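Local atomic coordinates of alginate lyase (Bacteroides ovatus, PDB entry 3NNB), a protein that probably cleaves the polysaccharide alginate by beta-elimination, using a largely helical fold of the six-hairpin class. Residues K16-A21 against Y115-D120; W70-S75 against N90-K95; Y277-L282 against E341-I346; M43-V48 against A127-N132. All blocks are in the same frame, centred on the assembly; numbering follows the deposited sequence. Where two conformers were deposited one is given.

Contact 1 of 4, residues K16-A21 against Y115-D120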
loop_
_atom_site.group_PDB
_atom_site.type_symbol
_atom_site.label_atom_id
_atom_site.label_comp_id
_atom_site.label_asym_id
_atom_site.label_seq_id
_atom_site.Cartn_x
_atom_site.Cartn_y
_atom_site.Cartn_z
ATOM N N LYS A 16 6.049 -6.556 20.978
ATOM C CA LYS A 16 6.397 -7.860 21.542
ATOM C C LYS A 16 7.362 -8.625 20.657
ATOM O O LYS A 16 8.285 -9.283 21.141
ATOM C CB LYS A 16 5.145 -8.699 21.865
ATOM C CG LYS A 16 4.275 -8.068 22.908
ATOM C CD LYS A 16 3.028 -8.878 23.176
ATOM C CE LYS A 16 2.309 -8.280 24.389
ATOM N NZ LYS A 16 0.967 -8.876 24.641
ATOM N N VAL A 17 7.183 -8.533 19.341
ATOM C CA VAL A 17 8.121 -9.151 18.432
ATOM C C VAL A 17 9.505 -8.522 18.616
ATOM O O VAL A 17 10.488 -9.223 18.582
ATOM C CB VAL A 17 7.666 -9.037 16.940
ATOM C CG1 VAL A 17 8.747 -9.609 15.993
ATOM C CG2 VAL A 17 6.329 -9.736 16.708
ATOM N N LYS A 18 9.561 -7.200 18.807
ATOM C CA LYS A 18 10.832 -6.509 19.043
ATOM C C LYS A 18 11.496 -7.027 20.329
ATOM O O LYS A 18 12.705 -7.317 20.336
ATOM C CB LYS A 18 10.644 -4.971 19.127
ATOM C CG LYS A 18 11.988 -4.206 19.421
ATOM C CD LYS A 18 11.803 -2.718 19.605
ATOM C CE LYS A 18 13.086 -2.092 20.153
ATOM N NZ LYS A 18 13.263 -0.653 19.784
ATOM N N GLU A 19 10.717 -7.155 21.409
ATOM C CA GLU A 19 11.311 -7.674 22.676
ATOM C C GLU A 19 11.921 -9.061 22.418
ATOM O O GLU A 19 12.964 -9.416 22.982
ATOM C CB GLU A 19 10.278 -7.808 23.804
ATOM C CG GLU A 19 9.722 -6.537 24.356
ATOM C CD GLU A 19 8.686 -6.787 25.513
ATOM O OE1 GLU A 19 7.790 -7.672 25.413
ATOM O OE2 GLU A 19 8.770 -6.077 26.531
ATOM N N LYS A 20 11.215 -9.859 21.608
ATOM C CA LYS A 20 11.562 -11.247 21.334
ATOM C C LYS A 20 12.352 -11.406 20.024
ATOM O O LYS A 20 12.428 -12.481 19.499
ATOM C CB LYS A 20 10.264 -12.080 21.284
ATOM C CG LYS A 20 9.526 -12.111 22.631
ATOM C CD LYS A 20 8.131 -12.674 22.510
ATOM C CE LYS A 20 8.134 -14.161 22.270
ATOM N NZ LYS A 20 6.729 -14.790 22.213
ATOM N N ALA A 21 13.013 -10.342 19.550
ATOM C CA ALA A 21 13.733 -10.338 18.248
ATOM C C ALA A 21 14.765 -11.454 18.143
ATOM O O ALA A 21 14.939 -12.053 17.093
ATOM C CB ALA A 21 14.423 -9.006 18.085
ATOM N N TYR A 115 15.925 -0.043 12.031
ATOM C CA TYR A 115 16.242 0.770 13.196
ATOM C C TYR A 115 15.406 0.332 14.450
ATOM O O TYR A 115 15.924 0.191 15.570
ATOM C CB TYR A 115 16.020 2.255 12.913
ATOM C CG TYR A 115 16.134 3.064 14.174
ATOM C CD1 TYR A 115 17.388 3.350 14.712
ATOM C CD2 TYR A 115 15.017 3.468 14.870
ATOM C CE1 TYR A 115 17.506 4.013 15.932
ATOM C CE2 TYR A 115 15.135 4.158 16.069
ATOM C CZ TYR A 115 16.366 4.405 16.594
ATOM O OH TYR A 115 16.459 5.107 17.776
ATOM N N TYR A 116 14.117 0.095 14.263
ATOM C CA TYR A 116 13.244 -0.288 15.363
ATOM C C TYR A 116 13.713 -1.552 16.040
ATOM O O TYR A 116 13.785 -1.618 17.282
ATOM C CB TYR A 116 11.813 -0.460 14.849
ATOM C CG TYR A 116 10.819 -0.753 15.941
ATOM C CD1 TYR A 116 10.628 0.146 16.989
ATOM C CD2 TYR A 116 10.063 -1.919 15.927
ATOM C CE1 TYR A 116 9.685 -0.145 18.002
ATOM C CE2 TYR A 116 9.123 -2.204 16.931
ATOM C CZ TYR A 116 8.952 -1.302 17.947
ATOM O OH TYR A 116 8.039 -1.590 18.947
ATOM N N PHE A 117 14.058 -2.556 15.238
ATOM C CA PHE A 117 14.404 -3.865 15.781
ATOM C C PHE A 117 15.822 -3.898 16.361
ATOM O O PHE A 117 16.073 -4.642 17.323
ATOM C CB PHE A 117 14.204 -4.958 14.729
ATOM C CG PHE A 117 12.769 -5.418 14.630
ATOM C CD1 PHE A 117 12.258 -6.336 15.533
ATOM C CD2 PHE A 117 11.926 -4.919 13.670
ATOM C CE1 PHE A 117 10.928 -6.736 15.450
ATOM C CE2 PHE A 117 10.591 -5.307 13.599
ATOM C CZ PHE A 117 10.099 -6.210 14.485
ATOM N N SER A 118 16.750 -3.135 15.767
ATOM C CA SER A 118 18.177 -3.228 16.097
ATOM C C SER A 118 18.681 -2.109 16.986
ATOM O O SER A 118 19.703 -2.279 17.682
ATOM C CB SER A 118 19.051 -3.259 14.827
ATOM O OG SER A 118 19.097 -1.973 14.220
ATOM N N GLY A 119 18.021 -0.952 16.944
ATOM C CA GLY A 119 18.522 0.259 17.538
ATOM C C GLY A 119 19.752 0.868 16.909
ATOM O O GLY A 119 20.304 1.841 17.447
ATOM N N ASP A 120 20.182 0.350 15.755
ATOM C CA ASP A 120 21.378 0.882 15.091
ATOM C C ASP A 120 21.034 2.156 14.349
ATOM O O ASP A 120 20.300 2.132 13.342
ATOM C CB ASP A 120 21.946 -0.160 14.143
ATOM C CG ASP A 120 23.371 0.156 13.706
ATOM O OD1 ASP A 120 23.737 1.355 13.634
ATOM O OD2 ASP A 120 24.128 -0.819 13.467
HETATM O O HOH W 1 15.086 1.175 18.277
#

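Contact 2 of 4, residues W70-S75 against N90-K95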
loop_
_atom_site.group_PDB
_atom_site.type_symbol
_atom_site.label_atom_id
_atom_site.label_comp_id
_atom_site.label_asym_id
_atom_site.label_seq_id
_atom_site.Cartn_x
_atom_site.Cartn_y
_atom_site.Cartn_z
ATOM N N TRP A 70 -1.003 0.006 -20.091
ATOM C CA TRP A 70 -1.213 0.699 -21.369
ATOM C C TRP A 70 0.036 0.547 -22.229
ATOM O O TRP A 70 1.159 0.807 -21.769
ATOM C CB TRP A 70 -1.602 2.190 -21.103
ATOM C CG TRP A 70 -2.958 2.275 -20.464
ATOM C CD1 TRP A 70 -3.263 2.085 -19.127
ATOM C CD2 TRP A 70 -4.205 2.412 -21.135
ATOM N NE1 TRP A 70 -4.619 2.174 -18.941
ATOM C CE2 TRP A 70 -5.227 2.366 -20.149
ATOM C CE3 TRP A 70 -4.564 2.620 -22.470
ATOM C CZ2 TRP A 70 -6.591 2.514 -20.474
ATOM C CZ3 TRP A 70 -5.914 2.771 -22.787
ATOM C CH2 TRP A 70 -6.899 2.728 -21.792
ATOM N N TRP A 71 -0.204 0.124 -23.483
ATOM C CA TRP A 71 0.832 -0.265 -24.436
ATOM C C TRP A 71 0.635 0.397 -25.789
ATOM O O TRP A 71 -0.485 0.707 -26.170
ATOM C CB TRP A 71 0.780 -1.784 -24.713
ATOM C CG TRP A 71 1.059 -2.664 -23.520
ATOM C CD1 TRP A 71 0.260 -2.851 -22.435
ATOM C CD2 TRP A 71 2.213 -3.475 -23.322
ATOM N NE1 TRP A 71 0.858 -3.743 -21.549
ATOM C CE2 TRP A 71 2.060 -4.133 -22.071
ATOM C CE3 TRP A 71 3.383 -3.697 -24.061
ATOM C CZ2 TRP A 71 3.005 -5.034 -21.590
ATOM C CZ3 TRP A 71 4.320 -4.592 -23.565
ATOM C CH2 TRP A 71 4.139 -5.213 -22.348
ATOM N N PRO A 72 1.739 0.566 -26.542
ATOM C CA PRO A 72 1.598 1.041 -27.929
ATOM C C PRO A 72 0.685 0.139 -28.750
ATOM O O PRO A 72 0.739 -1.090 -28.613
ATOM C CB PRO A 72 3.031 1.020 -28.486
ATOM C CG PRO A 72 3.934 0.881 -27.327
ATOM C CD PRO A 72 3.139 0.335 -26.150
ATOM N N ASP A 73 -0.157 0.761 -29.585
ATOM C CA ASP A 73 -1.100 0.063 -30.448
ATOM C C ASP A 73 -0.364 -0.247 -31.741
ATOM O O ASP A 73 -0.074 0.656 -32.481
ATOM C CB ASP A 73 -2.289 0.966 -30.760
ATOM C CG ASP A 73 -3.373 0.263 -31.547
ATOM O OD1 ASP A 73 -3.073 -0.779 -32.153
ATOM O OD2 ASP A 73 -4.521 0.747 -31.559
ATOM N N PRO A 74 -0.052 -1.533 -32.019
ATOM C CA PRO A 74 0.711 -1.827 -33.237
ATOM C C PRO A 74 0.008 -1.449 -34.549
ATOM O O PRO A 74 0.678 -1.283 -35.582
ATOM C CB PRO A 74 0.912 -3.354 -33.168
ATOM C CG PRO A 74 -0.208 -3.848 -32.324
ATOM C CD PRO A 74 -0.433 -2.758 -31.299
ATOM N N SER A 75 -1.297 -1.272 -34.499
ATOM C CA SER A 75 -2.067 -0.876 -35.703
ATOM C C SER A 75 -1.940 0.632 -36.025
ATOM O O SER A 75 -2.382 1.073 -37.082
ATOM C CB SER A 75 -3.526 -1.270 -35.533
ATOM O OG SER A 75 -4.217 -0.403 -34.640
ATOM N N ASN A 90 3.485 -2.762 -18.851
ATOM C CA ASN A 90 4.379 -2.268 -19.896
ATOM C C ASN A 90 5.710 -1.801 -19.301
ATOM O O ASN A 90 5.731 -0.949 -18.444
ATOM C CB ASN A 90 3.709 -1.104 -20.591
ATOM C CG ASN A 90 4.557 -0.493 -21.682
ATOM O OD1 ASN A 90 5.757 -0.815 -21.844
ATOM N ND2 ASN A 90 3.952 0.472 -22.397
ATOM N N PRO A 91 6.810 -2.451 -19.672
ATOM C CA PRO A 91 8.072 -2.085 -19.022
ATOM C C PRO A 91 8.497 -0.636 -19.246
ATOM O O PRO A 91 9.381 -0.165 -18.529
ATOM C CB PRO A 91 9.069 -3.079 -19.617
ATOM C CG PRO A 91 8.444 -3.595 -20.832
ATOM C CD PRO A 91 6.960 -3.562 -20.618
ATOM N N GLU A 92 7.928 0.049 -20.230
ATOM C CA GLU A 92 8.182 1.492 -20.423
ATOM C C GLU A 92 7.898 2.287 -19.196
ATOM O O GLU A 92 8.423 3.357 -19.029
ATOM C CB GLU A 92 7.295 2.074 -21.548
ATOM C CG GLU A 92 7.696 1.629 -22.908
ATOM C CD GLU A 92 6.932 2.369 -23.977
ATOM O OE1 GLU A 92 5.691 2.396 -23.954
ATOM O OE2 GLU A 92 7.579 2.905 -24.870
ATOM N N LEU A 93 7.024 1.786 -18.336
ATOM C CA LEU A 93 6.721 2.547 -17.112
ATOM C C LEU A 93 7.947 2.871 -16.257
ATOM O O LEU A 93 7.961 3.865 -15.511
ATOM C CB LEU A 93 5.626 1.858 -16.322
ATOM C CG LEU A 93 6.007 0.621 -15.510
ATOM C CD1 LEU A 93 6.635 1.016 -14.144
ATOM C CD2 LEU A 93 4.737 -0.199 -15.300
ATOM N N ASP A 94 9.003 2.079 -16.421
ATOM C CA ASP A 94 10.238 2.224 -15.649
ATOM C C ASP A 94 10.981 3.511 -15.977
ATOM O O ASP A 94 11.821 3.944 -15.195
ATOM C CB ASP A 94 11.149 1.024 -15.904
ATOM C CG ASP A 94 12.379 1.049 -15.027
ATOM O OD1 ASP A 94 12.196 1.093 -13.789
ATOM O OD2 ASP A 94 13.510 1.043 -15.572
ATOM N N LYS A 95 10.672 4.130 -17.122
ATOM C CA LYS A 95 11.333 5.370 -17.543
ATOM C C LYS A 95 10.910 6.579 -16.708
ATOM O O LYS A 95 11.592 7.612 -16.703
ATOM C CB LYS A 95 11.015 5.688 -19.015
ATOM C CG LYS A 95 11.536 4.687 -20.030
ATOM C CD LYS A 95 11.020 5.080 -21.460
ATOM C CE LYS A 95 11.083 3.916 -22.501
ATOM N NZ LYS A 95 10.075 4.103 -23.636
#

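Contact 3 of 4, residues Y277-L282 against E341-I346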
loop_
_atom_site.group_PDB
_atom_site.type_symbol
_atom_site.label_atom_id
_atom_site.label_comp_id
_atom_site.label_asym_id
_atom_site.label_seq_id
_atom_site.Cartn_x
_atom_site.Cartn_y
_atom_site.Cartn_z
ATOM N N TYR A 277 -6.756 -9.126 -7.571
ATOM C CA TYR A 277 -7.499 -7.942 -7.183
ATOM C C TYR A 277 -8.460 -8.199 -5.996
ATOM O O TYR A 277 -8.699 -7.290 -5.187
ATOM C CB TYR A 277 -8.229 -7.330 -8.388
ATOM C CG TYR A 277 -7.321 -6.421 -9.178
ATOM C CD1 TYR A 277 -6.878 -5.239 -8.637
ATOM C CD2 TYR A 277 -6.776 -6.808 -10.418
ATOM C CE1 TYR A 277 -6.004 -4.398 -9.333
ATOM C CE2 TYR A 277 -5.888 -5.958 -11.115
ATOM C CZ TYR A 277 -5.532 -4.758 -10.575
ATOM O OH TYR A 277 -4.625 -3.942 -11.233
ATOM N N THR A 278 -9.047 -9.394 -5.934
ATOM C CA THR A 278 -9.873 -9.767 -4.772
ATOM C C THR A 278 -9.002 -9.630 -3.507
ATOM O O THR A 278 -9.420 -9.064 -2.488
ATOM C CB THR A 278 -10.379 -11.199 -4.901
ATOM O OG1 THR A 278 -11.387 -11.270 -5.930
ATOM C CG2 THR A 278 -10.974 -11.722 -3.570
ATOM N N ILE A 279 -7.793 -10.145 -3.575
ATOM C CA ILE A 279 -6.857 -10.081 -2.433
ATOM C C ILE A 279 -6.338 -8.648 -2.148
ATOM O O ILE A 279 -6.238 -8.245 -1.018
ATOM C CB ILE A 279 -5.670 -11.078 -2.663
ATOM C CG1 ILE A 279 -6.192 -12.511 -2.607
ATOM C CG2 ILE A 279 -4.520 -10.824 -1.661
ATOM C CD1 ILE A 279 -5.176 -13.564 -3.076
ATOM N N PHE A 280 -6.006 -7.922 -3.204
ATOM C CA PHE A 280 -5.571 -6.514 -3.123
ATOM C C PHE A 280 -6.602 -5.708 -2.350
ATOM O O PHE A 280 -6.261 -4.998 -1.383
ATOM C CB PHE A 280 -5.459 -6.007 -4.556
ATOM C CG PHE A 280 -4.764 -4.652 -4.751
ATOM C CD1 PHE A 280 -3.427 -4.471 -4.460
ATOM C CD2 PHE A 280 -5.459 -3.600 -5.341
ATOM C CE1 PHE A 280 -2.792 -3.254 -4.746
ATOM C CE2 PHE A 280 -4.845 -2.398 -5.612
ATOM C CZ PHE A 280 -3.519 -2.223 -5.325
ATOM N N ASN A 281 -7.868 -5.849 -2.716
ATOM C CA ASN A 281 -8.933 -5.071 -2.074
ATOM C C ASN A 281 -9.163 -5.544 -0.645
ATOM O O ASN A 281 -9.303 -4.740 0.235
ATOM C CB ASN A 281 -10.225 -5.128 -2.908
ATOM C CG ASN A 281 -11.039 -3.866 -2.861
ATOM O OD1 ASN A 281 -10.538 -2.773 -2.591
ATOM N ND2 ASN A 281 -12.319 -3.986 -3.226
ATOM N N LEU A 282 -9.174 -6.860 -0.429
ATOM C CA LEU A 282 -9.315 -7.390 0.937
ATOM C C LEU A 282 -8.179 -6.913 1.847
ATOM O O LEU A 282 -8.412 -6.569 3.027
ATOM C CB LEU A 282 -9.374 -8.926 0.934
ATOM C CG LEU A 282 -10.747 -9.552 0.936
ATOM C CD1 LEU A 282 -10.637 -11.033 0.528
ATOM C CD2 LEU A 282 -11.424 -9.331 2.339
ATOM N N GLU A 341 -0.296 -17.843 -1.785
ATOM C CA GLU A 341 0.453 -17.529 -0.582
ATOM C C GLU A 341 -0.074 -16.259 0.093
ATOM O O GLU A 341 -0.308 -16.241 1.301
ATOM C CB GLU A 341 1.942 -17.404 -0.890
ATOM C CG GLU A 341 2.730 -17.081 0.359
ATOM C CD GLU A 341 4.237 -16.959 0.122
ATOM O OE1 GLU A 341 4.614 -16.711 -1.036
ATOM O OE2 GLU A 341 5.027 -17.086 1.092
ATOM N N GLU A 342 -0.290 -15.207 -0.668
ATOM C CA GLU A 342 -0.853 -13.962 -0.138
ATOM C C GLU A 342 -2.200 -14.169 0.551
ATOM O O GLU A 342 -2.452 -13.585 1.605
ATOM C CB GLU A 342 -0.993 -12.918 -1.236
ATOM C CG GLU A 342 0.333 -12.372 -1.707
ATOM C CD GLU A 342 0.181 -11.153 -2.686
ATOM O OE1 GLU A 342 -0.782 -10.386 -2.542
ATOM O OE2 GLU A 342 1.023 -10.995 -3.591
ATOM N N ALA A 343 -3.048 -15.015 -0.035
ATOM C CA ALA A 343 -4.337 -15.341 0.571
ATOM C C ALA A 343 -4.176 -15.911 1.988
ATOM O O ALA A 343 -4.964 -15.626 2.862
ATOM C CB ALA A 343 -5.105 -16.303 -0.326
ATOM N N CYS A 344 -3.162 -16.772 2.184
ATOM C CA CYS A 344 -2.895 -17.355 3.488
ATOM C C CYS A 344 -2.533 -16.277 4.539
ATOM O O CYS A 344 -2.831 -16.444 5.751
ATOM C CB CYS A 344 -1.741 -18.361 3.370
ATOM S SG CYS A 344 -2.173 -19.850 2.428
ATOM N N TRP A 345 -1.882 -15.192 4.086
ATOM C CA TRP A 345 -1.567 -14.072 4.965
ATOM C C TRP A 345 -2.747 -13.115 5.147
ATOM O O TRP A 345 -2.873 -12.507 6.201
ATOM C CB TRP A 345 -0.283 -13.375 4.514
ATOM C CG TRP A 345 0.854 -14.257 4.809
ATOM C CD1 TRP A 345 1.459 -15.127 3.971
ATOM C CD2 TRP A 345 1.507 -14.406 6.090
ATOM N NE1 TRP A 345 2.435 -15.828 4.649
ATOM C CE2 TRP A 345 2.502 -15.376 5.936
ATOM C CE3 TRP A 345 1.351 -13.798 7.336
ATOM C CZ2 TRP A 345 3.332 -15.763 6.993
ATOM C CZ3 TRP A 345 2.163 -14.195 8.376
ATOM C CH2 TRP A 345 3.135 -15.168 8.200
ATOM N N ILE A 346 -3.648 -13.007 4.169
ATOM C CA ILE A 346 -4.938 -12.383 4.433
ATOM C C ILE A 346 -5.609 -13.066 5.632
ATOM O O ILE A 346 -6.188 -12.380 6.494
ATOM C CB ILE A 346 -5.845 -12.400 3.154
ATOM C CG1 ILE A 346 -5.272 -11.464 2.063
ATOM C CG2 ILE A 346 -7.304 -12.042 3.452
ATOM C CD1 ILE A 346 -5.245 -9.932 2.394
#

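Contact 4 of 4, residues M43-V48 against A127-N132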
loop_
_atom_site.group_PDB
_atom_site.type_symbol
_atom_site.label_atom_id
_atom_site.label_comp_id
_atom_site.label_asym_id
_atom_site.label_seq_id
_atom_site.Cartn_x
_atom_site.Cartn_y
_atom_site.Cartn_z
HETATM N N MSE A 43 22.271 1.741 -1.563
HETATM C CA MSE A 43 21.469 2.344 -2.648
HETATM C C MSE A 43 21.622 3.864 -2.654
HETATM O O MSE A 43 21.572 4.513 -1.613
HETATM C CB MSE A 43 19.986 1.966 -2.524
HETATM C CG MSE A 43 19.105 2.594 -3.618
HETATM SE SE MSE A 43 17.211 2.168 -3.417
HETATM C CE MSE A 43 17.213 0.367 -4.114
ATOM N N THR A 44 21.811 4.437 -3.848
ATOM C CA THR A 44 21.813 5.893 -3.984
ATOM C C THR A 44 20.344 6.350 -3.953
ATOM O O THR A 44 19.532 5.845 -4.748
ATOM C CB THR A 44 22.440 6.341 -5.321
ATOM O OG1 THR A 44 23.795 5.884 -5.364
ATOM C CG2 THR A 44 22.391 7.860 -5.469
ATOM N N PRO A 45 19.990 7.277 -3.042
ATOM C CA PRO A 45 18.584 7.721 -3.008
ATOM C C PRO A 45 18.161 8.317 -4.355
ATOM O O PRO A 45 18.855 9.211 -4.873
ATOM C CB PRO A 45 18.556 8.762 -1.910
ATOM C CG PRO A 45 19.647 8.314 -0.945
ATOM C CD PRO A 45 20.743 7.795 -1.874
ATOM N N PRO A 46 17.083 7.789 -4.945
ATOM C CA PRO A 46 16.573 8.361 -6.191
ATOM C C PRO A 46 15.699 9.600 -5.946
ATOM O O PRO A 46 15.410 9.965 -4.812
ATOM C CB PRO A 46 15.722 7.227 -6.754
ATOM C CG PRO A 46 15.098 6.635 -5.520
ATOM C CD PRO A 46 16.194 6.706 -4.459
ATOM N N SER A 47 15.226 10.201 -7.027
ATOM C CA SER A 47 14.305 11.330 -6.959
ATOM C C SER A 47 13.526 11.440 -8.243
ATOM O O SER A 47 13.867 10.813 -9.254
ATOM C CB SER A 47 15.017 12.654 -6.690
ATOM O OG SER A 47 15.614 13.202 -7.877
ATOM N N VAL A 48 12.484 12.285 -8.205
ATOM C CA VAL A 48 11.726 12.594 -9.403
ATOM C C VAL A 48 12.569 13.346 -10.475
ATOM O O VAL A 48 12.118 13.506 -11.599
ATOM C CB VAL A 48 10.455 13.413 -9.103
ATOM C CG1 VAL A 48 9.493 12.583 -8.193
ATOM C CG2 VAL A 48 10.786 14.843 -8.525
ATOM N N ALA A 127 17.730 6.266 6.180
ATOM C CA ALA A 127 16.348 6.525 5.869
ATOM C C ALA A 127 16.057 7.999 5.711
ATOM O O ALA A 127 15.340 8.403 4.793
ATOM C CB ALA A 127 15.382 5.914 6.941
ATOM N N VAL A 128 16.606 8.805 6.613
ATOM C CA VAL A 128 16.435 10.268 6.565
ATOM C C VAL A 128 17.074 10.840 5.280
ATOM O O VAL A 128 16.543 11.798 4.727
ATOM C CB VAL A 128 16.941 10.923 7.899
ATOM C CG1 VAL A 128 16.970 12.443 7.820
ATOM C CG2 VAL A 128 16.013 10.506 9.035
ATOM N N ASP A 129 18.183 10.241 4.805
ATOM C CA ASP A 129 18.823 10.655 3.545
ATOM C C ASP A 129 17.852 10.408 2.386
ATOM O O ASP A 129 17.594 11.325 1.617
ATOM C CB ASP A 129 20.141 9.906 3.393
ATOM C CG ASP A 129 20.987 10.347 2.225
ATOM O OD1 ASP A 129 20.804 11.425 1.637
ATOM O OD2 ASP A 129 21.950 9.577 1.981
ATOM N N PHE A 130 17.259 9.211 2.304
ATOM C CA PHE A 130 16.221 8.966 1.296
ATOM C C PHE A 130 15.091 9.990 1.382
ATOM O O PHE A 130 14.641 10.488 0.385
ATOM C CB PHE A 130 15.576 7.590 1.476
ATOM C CG PHE A 130 16.353 6.441 0.861
ATOM C CD1 PHE A 130 16.162 6.134 -0.492
ATOM C CD2 PHE A 130 17.177 5.592 1.631
ATOM C CE1 PHE A 130 16.820 5.077 -1.074
ATOM C CE2 PHE A 130 17.849 4.527 1.045
ATOM C CZ PHE A 130 17.685 4.283 -0.315
ATOM N N LEU A 131 14.596 10.245 2.585
ATOM C CA LEU A 131 13.461 11.167 2.760
ATOM C C LEU A 131 13.826 12.617 2.382
ATOM O O LEU A 131 13.005 13.333 1.799
ATOM C CB LEU A 131 13.002 11.136 4.189
ATOM C CG LEU A 131 12.300 9.875 4.650
ATOM C CD1 LEU A 131 12.066 9.883 6.204
ATOM C CD2 LEU A 131 10.971 9.558 3.865
ATOM N N ASN A 132 15.025 13.061 2.772
ATOM C CA ASN A 132 15.514 14.397 2.370
ATOM C C ASN A 132 15.531 14.529 0.856
ATOM O O ASN A 132 14.987 15.491 0.281
ATOM C CB ASN A 132 16.951 14.672 2.891
ATOM C CG ASN A 132 16.989 15.014 4.360
ATOM O OD1 ASN A 132 16.043 15.559 4.893
ATOM N ND2 ASN A 132 18.123 14.764 5.001
HETATM O O HOH W 2 15.155 9.035 -2.113
#

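Contact 1 of 4, residues K16-A21 against Y115-D120
Two helix ends meet here, the last turn of helix 11-19 against that of helix 98-118, with the CA atoms of Lys18 and Phe117 5.5 Å apart. Lys18 does most of the work. Its CG lies anti to the backbone N (chi1 178°), and the chain runs out extended across one face of the Tyr116 ring, where Lys18 CD sits 3.7 Å from the centroid and 15° off the normal, a CH-pi contact. Lys18 NZ donates to Tyr116 O at 2.7 Å, in the carbonyl plane. The same ammonium makes an off-centre cation-pi contact with the ring, and it also donates to a water that donates to Tyr115 O. The lysine reaches one carbonyl directly and a second through water at the C-terminus of helix 98-118, where a positive charge would probably be favoured by the helix dipole. The helix stops at Gly119, which has positive phi. Asp120 N bonds Ser118 OG at 3.0 Å in an ST turn, and Asp120 then caps helix 121-136, so the contact sits at the turn of a helical hairpin in this alpha/alpha fold. The Phe117 ring reaches across to the first helix: Val17 CG1 meets its edge at CE1, 3.6 Å away, and Ala21 CB comes near the ring plane at CD1, 4.3 Å away. Lys18 CA approaches the same ring obliquely. Leu33 and Leu14 also pack on Phe117.

Contact 2 of 4, residues W70-S75 against N90-K95
Asn90 lies flat under the indole of Trp71 and also grips the backbone of its neighbour, Trp70. Asn90 CB sits over the centre of one indole face, CA is 3.8 Å from the centroid of the six-membered ring of Trp71 in a CH-pi contact, and the amide plane is turned 14° from the ring. With CG anti to the backbone N (chi1 179°), ND2 is carried past the ring to Trp70 O. The bond from Asn90 ND2 is 2.9 Å long and nearly straight at the hydrogen (170°); it uses a carbonyl lone pair, with Trp70 O lying in the plane of the Asn90 amide. Pro91 CD extends the packing to Trp71 CH2, 3.7 Å away. Further out, Asn90 OD1 accepts from Glu92 N at 2.8 Å, from above the carbonyl plane, in an Asx turn that opens the 3-10 segment 91-95. Asn90 ND2 also donates to Glu92 OE1 at 3.0 Å, so the amide is held at both of its ends. Glu92 is fixed in turn by Tyr82 OH on OE1 and by a salt bridge from Lys95 NZ to OE2, while Trp71 NE1 donates to Gln88 O. Strand 70-71 pairs antiparallel with 83-84, and the contact ties this small surface sheet to the approach to helix 98-118. Three bonds thus set which end of the Asn90 amide is which and help keep it flat against the indole.

Contact 3 of 4, residues Y277-L282 against E341-I346
The one flat side-chain group in this interface is the carboxylate of Glu342, which rests its OE1 against Ile279 CG2 at 3.9 Å, while OE2 is held in a salt bridge by Lys339; no ring takes part between the two segments. The rest is aliphatic helix-helix packing within the alpha/alpha fold. Helices 274-293 and 336-351 run in roughly the same direction, their segment axes 28° apart and 10.3 Å from each other at closest approach, with Ile279 and Ala343 in register. Ile279 is the residue that fills the gap, and its two branches are put to different uses. CG1 lies beside the backbone N (chi1 -67°), which, with the chain extended at chi2, sends CD1 across to the second helix, where it meets Ala343 CB at 3.9 Å; the small alanine lets the methyl come close to the backbone. CG2 points into the angle between Glu342 and Ile346 and meets Ile346 CG1 at 3.9 Å. Leu282 closes this side more loosely, its CB 4.5 Å from Ile346 CD1. Leu314 of helix 310-317 packs on both Leu282 and Ile346, and Ile321 packs on Ala343, so chain lying between the two helices in sequence packs against the pair. No hydrogen bond crosses between the segments, and the polar bonding of Glu342 is directed back along its own helix. Bent at chi2 (-65°), Ile346 CD1 ends 3.9 Å from Ile279 O.

Contact 4 of 4, residues M43-V48 against A127-N132
This is a proline-aromatic contact, partly buried, in which the loop following helix 27-41 is laid against helix 121-136. Its centre is Phe130, whose ring leans out from the helix toward the loop. Pro45 CG sits over the middle of one ring face, 4.2 Å from the centroid and 11° off the normal, a well-centred CH-pi contact, and Pro45 CB adds a touch at CD1, 3.8 Å away. Pro46 arrives at the edge instead, its CD lying near the ring plane 3.8 Å from CE1. Met43, a selenomethionine, brings SE to the same edge in a Met-aromatic contact, though the residue was modelled in two conformers and this contact is less certain. Pro45 CG also grazes the carboxylate of Asp129, 3.9 Å from OD2. Ala107 and Val108 of helix 98-118 also pack on Phe130, so the ring touches both that helix and the loop. A water joins the backbones, donating to Pro46 O and to Phe130 O, both at 2.9 Å. Lys126 of helix 121-136 hydrogen-bonds Met43 O. Neither proline has a backbone N-H to give, so across these residues the loop relies on CH-pi and apolar packing, with the water bridging two carbonyls.

Overall arrangement
Contacts 1 and 4 are neighbours: they use the consecutive helices 98-118 and 121-136, alternate along the chain and come within about 7 Å at their nearest atoms. The sodium ion, bound by Glu182, Ser184 and Phe187, lies about 12 Å from the side chain of Tyr116; Tyr115 touches Ser184 and Leu131 touches Phe187. Contact 2 is nested inside the loops closed by both, yet its centre is about 43 Å from that of contact 1. The nearest atoms of contacts 2 and 3 are about 10 Å apart. A citrate, probably from the crystallisation liquor, is hydrogen-bonded by Trp70 NE1 and lies close to Tyr277 OH, so contacts 2 and 3 may border the substrate cleft.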